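Local coordinates for protein transmembrane oligosaccharyl transferase (Archaeoglobus fulgidus, PDB 3WAJ) that is a multi-domain membrane enzyme of the STT3 family in the GT-C clan and holds a zinc ion in this model, at residues G498-W503 with S768-I773; E698-A703 with T801-T806. All coordinates share one frame; numbering follows the deposited sequence.

Interaction 1: G498-W503 with S768-I773; sequences GPNKQW and SGYVKI
The first turn of helix 501-513 packs against the start of strand 771-776 in the mixed sheet, with Trp-503 set on Val-771 and Asn-500 on Tyr-770. Val-771 sends its CG2 methyl over one face of the indole, 3.6 Å from the centroid of the five-membered ring and 9° off its normal, a CH-pi contact. With CG1 of the valine anti to the backbone N (chi1 -176°), CG2 lies beside that N and is the branch over the indole. Tyr-770 meets the same indole rim to rim: its CE2 lies 4.1 Å from Trp-503 CD1, and the planes are inclined by 69°. Asn-500, the N-cap, serves two ends at once. Its OD1 takes the backbone N-H of Trp-503 in a 2.9 Å bond that is almost straight, while its ND2 lies above the tyrosine face, 3.3 Å from Tyr-770 CZ, with the amide plane set steeply to the ring. Asn-500 CG lies between its backbone N and carbonyl carbon, a position that folds the amide back over the backbone and suits both roles. Gln-502 lays its CG 4.0 Å from Tyr-770 CB, while its NE2, still beside the tyrosine, is hydrogen-bonded to the backbone O of Tyr-701. No hydrogen bond joins the two segments, and Trp-503 NE1 is instead satisfied by Asp-611. Tyr-553, from the WWDYG signature of STT3 proteins, also stacks on Trp-503. The arrangement is that of a side-chain-capped helix N-terminus packed through its first turn on an inner strand of a mixed sheet, joining a helix of the core family region to strand 771-776.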
loop_
_atom_site.group_PDB
_atom_site.type_symbol
_atom_site.label_atom_id
_atom_site.label_comp_id
_atom_site.label_asym_id
_atom_site.label_seq_id
_atom_site.Cartn_x
_atom_site.Cartn_y
_atom_site.Cartn_z
ATOM N N GLY A 498 -3.369 -7.696 6.250
ATOM C CA GLY A 498 -3.192 -6.873 7.434
ATOM C C GLY A 498 -2.005 -7.385 8.230
ATOM O O GLY A 498 -1.422 -8.410 7.873
ATOM N N PRO A 499 -1.656 -6.692 9.325
ATOM C CA PRO A 499 -0.528 -7.103 10.174
ATOM C C PRO A 499 -0.725 -8.519 10.744
ATOM O O PRO A 499 -1.860 -8.937 10.993
ATOM C CB PRO A 499 -0.571 -6.081 11.321
ATOM C CG PRO A 499 -2.031 -5.702 11.412
ATOM C CD PRO A 499 -2.464 -5.632 9.957
ATOM N N ASN A 500 0.362 -9.266 10.923
ATOM C CA ASN A 500 0.259 -10.535 11.626
ATOM C C ASN A 500 0.282 -10.263 13.141
ATOM O O ASN A 500 0.510 -9.122 13.574
ATOM C CB ASN A 500 1.341 -11.536 11.172
ATOM C CG ASN A 500 2.793 -11.077 11.483
ATOM O OD1 ASN A 500 3.037 -10.198 12.315
ATOM N ND2 ASN A 500 3.761 -11.722 10.824
ATOM N N LYS A 501 0.043 -11.292 13.943
ATOM C CA LYS A 501 -0.079 -11.117 15.382
ATOM C C LYS A 501 1.215 -10.631 16.040
ATOM O O LYS A 501 1.177 -9.836 16.998
ATOM C CB LYS A 501 -0.596 -12.405 16.027
ATOM C CG LYS A 501 -0.683 -12.340 17.544
ATOM C CD LYS A 501 -1.824 -13.232 18.073
ATOM C CE LYS A 501 -1.800 -13.302 19.594
ATOM N NZ LYS A 501 -0.543 -13.932 20.051
ATOM N N GLN A 502 2.351 -11.086 15.517
ATOM C CA GLN A 502 3.645 -10.644 16.031
ATOM C C GLN A 502 3.798 -9.130 15.929
ATOM O O GLN A 502 4.145 -8.464 16.912
ATOM C CB GLN A 502 4.794 -11.348 15.305
ATOM C CG GLN A 502 4.874 -12.838 15.576
ATOM C CD GLN A 502 4.309 -13.649 14.441
ATOM O OE1 GLN A 502 3.368 -13.218 13.770
ATOM N NE2 GLN A 502 4.901 -14.820 14.189
ATOM N N TRP A 503 3.533 -8.600 14.736
ATOM C CA TRP A 503 3.566 -7.155 14.487
ATOM C C TRP A 503 2.537 -6.386 15.303
ATOM O O TRP A 503 2.850 -5.372 15.925
ATOM C CB TRP A 503 3.289 -6.873 13.021
ATOM C CG TRP A 503 4.493 -6.588 12.182
ATOM C CD1 TRP A 503 5.040 -7.401 11.217
ATOM C CD2 TRP A 503 5.282 -5.388 12.191
ATOM N NE1 TRP A 503 6.121 -6.778 10.632
ATOM C CE2 TRP A 503 6.288 -5.539 11.206
ATOM C CE3 TRP A 503 5.229 -4.194 12.933
ATOM C CZ2 TRP A 503 7.241 -4.556 10.955
ATOM C CZ3 TRP A 503 6.160 -3.208 12.682
ATOM C CH2 TRP A 503 7.165 -3.392 11.700
ATOM N N SER A 768 14.634 -16.605 15.445
ATOM C CA SER A 768 14.484 -15.490 16.379
ATOM C C SER A 768 13.127 -14.848 16.115
ATOM O O SER A 768 12.389 -15.275 15.207
ATOM C CB SER A 768 15.592 -14.470 16.162
ATOM O OG SER A 768 15.378 -13.766 14.936
ATOM N N GLY A 769 12.796 -13.820 16.889
ATOM C CA GLY A 769 11.494 -13.188 16.754
ATOM C C GLY A 769 11.287 -12.561 15.382
ATOM O O GLY A 769 12.202 -11.921 14.814
ATOM N N TYR A 770 10.073 -12.732 14.861
ATOM C CA TYR A 770 9.655 -12.115 13.597
ATOM C C TYR A 770 9.859 -10.596 13.640
ATOM O O TYR A 770 10.389 -10.000 12.696
ATOM C CB TYR A 770 8.177 -12.423 13.351
ATOM C CG TYR A 770 7.689 -12.205 11.934
ATOM C CD1 TYR A 770 7.309 -13.279 11.145
ATOM C CD2 TYR A 770 7.563 -10.922 11.393
ATOM C CE1 TYR A 770 6.832 -13.091 9.855
ATOM C CE2 TYR A 770 7.093 -10.731 10.098
ATOM C CZ TYR A 770 6.737 -11.823 9.339
ATOM O OH TYR A 770 6.278 -11.661 8.060
ATOM N N VAL A 771 9.427 -9.980 14.737
ATOM C CA VAL A 771 9.561 -8.536 14.909
ATOM C C VAL A 771 10.465 -8.241 16.094
ATOM O O VAL A 771 10.312 -8.844 17.151
ATOM C CB VAL A 771 8.197 -7.865 15.144
ATOM C CG1 VAL A 771 8.363 -6.344 15.223
ATOM C CG2 VAL A 771 7.234 -8.222 14.032
ATOM N N LYS A 772 11.413 -7.325 15.910
ATOM C CA LYS A 772 12.307 -6.903 16.990
ATOM C C LYS A 772 12.296 -5.386 17.141
ATOM O O LYS A 772 12.267 -4.663 16.151
ATOM C CB LYS A 772 13.734 -7.410 16.756
ATOM C CG LYS A 772 13.868 -8.912 16.857
ATOM C CD LYS A 772 15.250 -9.335 16.403
ATOM C CE LYS A 772 15.284 -10.802 16.031
ATOM N NZ LYS A 772 16.685 -11.256 15.917
ATOM N N ILE A 773 12.314 -4.917 18.383
ATOM C CA ILE A 773 12.354 -3.489 18.663
ATOM C C ILE A 773 13.650 -3.122 19.386
ATOM O O ILE A 773 14.033 -3.752 20.370
ATOM C CB ILE A 773 11.160 -3.073 19.526
ATOM C CG1 ILE A 773 9.859 -3.412 18.811
ATOM C CG2 ILE A 773 11.194 -1.588 19.856
ATOM C CD1 ILE A 773 8.621 -3.149 19.662
#

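Interaction 2: E698-A703 with T801-T806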
loop_
_atom_site.group_PDB
_atom_site.type_symbol
_atom_site.label_atom_id
_atom_site.label_comp_id
_atom_site.label_asym_id
_atom_site.label_seq_id
_atom_site.Cartn_x
_atom_site.Cartn_y
_atom_site.Cartn_z
ATOM N N GLU A 698 11.197 -8.524 21.586
ATOM C CA GLU A 698 10.947 -9.239 20.324
ATOM C C GLU A 698 9.642 -10.023 20.416
ATOM O O GLU A 698 9.195 -10.390 21.501
ATOM C CB GLU A 698 12.099 -10.185 19.942
ATOM C CG GLU A 698 12.211 -11.444 20.819
ATOM C CD GLU A 698 13.262 -12.447 20.293
ATOM O OE1 GLU A 698 13.651 -12.364 19.102
ATOM O OE2 GLU A 698 13.702 -13.332 21.065
ATOM N N SER A 699 9.027 -10.270 19.264
ATOM C CA SER A 699 7.802 -11.060 19.195
ATOM C C SER A 699 8.133 -12.531 19.179
ATOM O O SER A 699 9.300 -12.928 19.202
ATOM C CB SER A 699 7.074 -10.765 17.901
ATOM O OG SER A 699 7.862 -11.157 16.791
ATOM N N ASP A 700 7.080 -13.331 19.089
ATOM C CA ASP A 700 7.182 -14.753 18.855
ATOM C C ASP A 700 7.872 -15.069 17.509
ATOM O O ASP A 700 8.072 -14.178 16.669
ATOM C CB ASP A 700 5.774 -15.343 18.874
ATOM C CG ASP A 700 5.755 -16.773 19.354
ATOM O OD1 ASP A 700 6.845 -17.395 19.408
ATOM O OD2 ASP A 700 4.648 -17.271 19.673
ATOM N N TYR A 701 8.232 -16.338 17.315
ATOM C CA TYR A 701 8.946 -16.798 16.121
ATOM C C TYR A 701 8.075 -16.727 14.871
ATOM O O TYR A 701 6.843 -16.672 14.975
ATOM C CB TYR A 701 9.389 -18.258 16.315
ATOM C CG TYR A 701 10.486 -18.431 17.342
ATOM C CD1 TYR A 701 11.798 -18.117 17.028
ATOM C CD2 TYR A 701 10.209 -18.923 18.617
ATOM C CE1 TYR A 701 12.810 -18.268 17.952
ATOM C CE2 TYR A 701 11.224 -19.082 19.561
ATOM C CZ TYR A 701 12.519 -18.746 19.212
ATOM O OH TYR A 701 13.547 -18.892 20.108
ATOM N N PRO A 702 8.705 -16.736 13.677
ATOM C CA PRO A 702 7.899 -17.041 12.482
ATOM C C PRO A 702 7.168 -18.375 12.676
ATOM O O PRO A 702 7.703 -19.279 13.329
ATOM C CB PRO A 702 8.937 -17.165 11.357
ATOM C CG PRO A 702 10.310 -16.979 11.996
ATOM C CD PRO A 702 10.074 -16.310 13.333
ATOM N N ALA A 703 5.967 -18.482 12.117
ATOM C CA ALA A 703 5.087 -19.626 12.332
ATOM C C ALA A 703 5.749 -21.014 12.187
ATOM O O ALA A 703 5.577 -21.882 13.044
ATOM C CB ALA A 703 3.866 -19.522 11.410
ATOM N N THR A 801 15.831 -12.485 25.938
ATOM C CA THR A 801 14.670 -11.789 25.398
ATOM C C THR A 801 13.412 -12.252 26.112
ATOM O O THR A 801 13.410 -13.296 26.762
ATOM C CB THR A 801 14.526 -12.041 23.885
ATOM O OG1 THR A 801 13.821 -13.272 23.666
ATOM C CG2 THR A 801 15.908 -12.129 23.233
ATOM N N ASN A 802 12.331 -11.498 25.954
ATOM C CA ASN A 802 11.042 -11.871 26.530
ATOM C C ASN A 802 10.459 -13.151 25.936
ATOM O O ASN A 802 9.348 -13.537 26.278
ATOM C CB ASN A 802 10.045 -10.737 26.337
ATOM C CG ASN A 802 10.022 -10.229 24.911
ATOM O OD1 ASN A 802 11.069 -9.888 24.338
ATOM N ND2 ASN A 802 8.835 -10.209 24.311
ATOM N N GLN A 803 11.188 -13.789 25.024
ATOM C CA GLN A 803 10.793 -15.087 24.482
ATOM C C GLN A 803 11.677 -16.157 25.084
ATOM O O GLN A 803 11.684 -17.293 24.615
ATOM C CB GLN A 803 10.949 -15.123 22.961
ATOM C CG GLN A 803 10.148 -14.062 22.233
ATOM C CD GLN A 803 8.664 -14.198 22.471
ATOM O OE1 GLN A 803 8.171 -15.279 22.809
ATOM N NE2 GLN A 803 7.936 -13.102 22.299
ATOM N N ASN A 804 12.428 -15.773 26.114
ATOM C CA ASN A 804 13.365 -16.666 26.786
ATOM C C ASN A 804 14.346 -17.286 25.796
ATOM O O ASN A 804 14.570 -18.502 25.790
ATOM C CB ASN A 804 12.625 -17.725 27.623
ATOM C CG ASN A 804 11.747 -17.104 28.717
ATOM O OD1 ASN A 804 12.081 -16.061 29.288
ATOM N ND2 ASN A 804 10.613 -17.740 29.000
ATOM N N ARG A 805 14.896 -16.423 24.945
ATOM C CA ARG A 805 15.968 -16.773 24.018
ATOM C C ARG A 805 17.195 -15.980 24.422
ATOM O O ARG A 805 17.076 -14.831 24.865
ATOM C CB ARG A 805 15.571 -16.411 22.588
ATOM C CG ARG A 805 16.700 -16.500 21.570
ATOM C CD ARG A 805 16.178 -16.218 20.160
ATOM N NE ARG A 805 15.814 -14.817 19.962
ATOM C CZ ARG A 805 16.654 -13.880 19.521
ATOM N NH1 ARG A 805 17.904 -14.199 19.224
ATOM N NH2 ARG A 805 16.247 -12.623 19.378
ATOM N N THR A 806 18.372 -16.586 24.292
ATOM C CA THR A 806 19.611 -15.881 24.610
ATOM C C THR A 806 20.507 -15.671 23.390
ATOM O O THR A 806 20.413 -16.389 22.393
ATOM C CB THR A 806 20.400 -16.585 25.725
ATOM O OG1 THR A 806 20.798 -17.889 25.280
ATOM C CG2 THR A 806 19.552 -16.695 26.981
#
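The turn of the hairpin that joins strands 792-800 and 806-814 closes around Glu-698, the last residue of strand 693-698, and grips both its backbone and its carboxylate. Asn-802 pairs with the backbone of that single residue: OD1 receives Glu-698 N at 3.1 Å on a lone pair, and ND2 reaches Glu-698 O at 2.8 Å. The same carbonyl takes a second bond, 3.1 Å long and nearly straight, from Gln-803 NE2; this donor comes from a direction tilted 32° out of the carbonyl plane. A bend at chi2 brings the glutamine amide round to it, with Gln-803 CG resting 3.6 Å from Glu-698 CG. At the other end, Arg-805 approaches the carboxylate side-on. Arg-805 NE binds OE2 of Glu-698 at 2.8 Å on the syn lone pair, and NH2 meets OE1 at 2.6 Å from above the carboxylate plane, the two flat groups being 54° apart. Thr-801 OG1 donates to Glu-698 OE2 on the anti side at 2.6 Å, and accepts from Gln-803 N in an ST turn within the type I turn. Tyr-701 OH lies 3.8 Å from Arg-805 CD. Arg-805 also pairs with Asp-686. With one arginine and two neutral donors, Thr-801 OG1 and the Gly-769 N-H, around the carboxylate, the buried Glu-698 is probably ionised, and its carboxylate has little freedom to rotate.

The four segments alternate along the chain, and the two contacts, centred about 10 Å apart, are joined directly. Gly-769 N of interaction 1 lies 2.8 Å from Glu-698 OE1 of interaction 2, a probable hydrogen bond, so the carboxylate held by the hairpin also receives the loop that leads into strand 771-776. A second probable bond of 2.8 Å runs from Gln-502 NE2 to Tyr-701 O and ties the first turn of helix 501-513 to the loop after strand 693-698. The peripheral-domain hairpin is thereby linked through neighbouring strands to the core-domain helix. The zinc ion, bound by Asp-47, Asp-161 and His-163, belongs to neither contact.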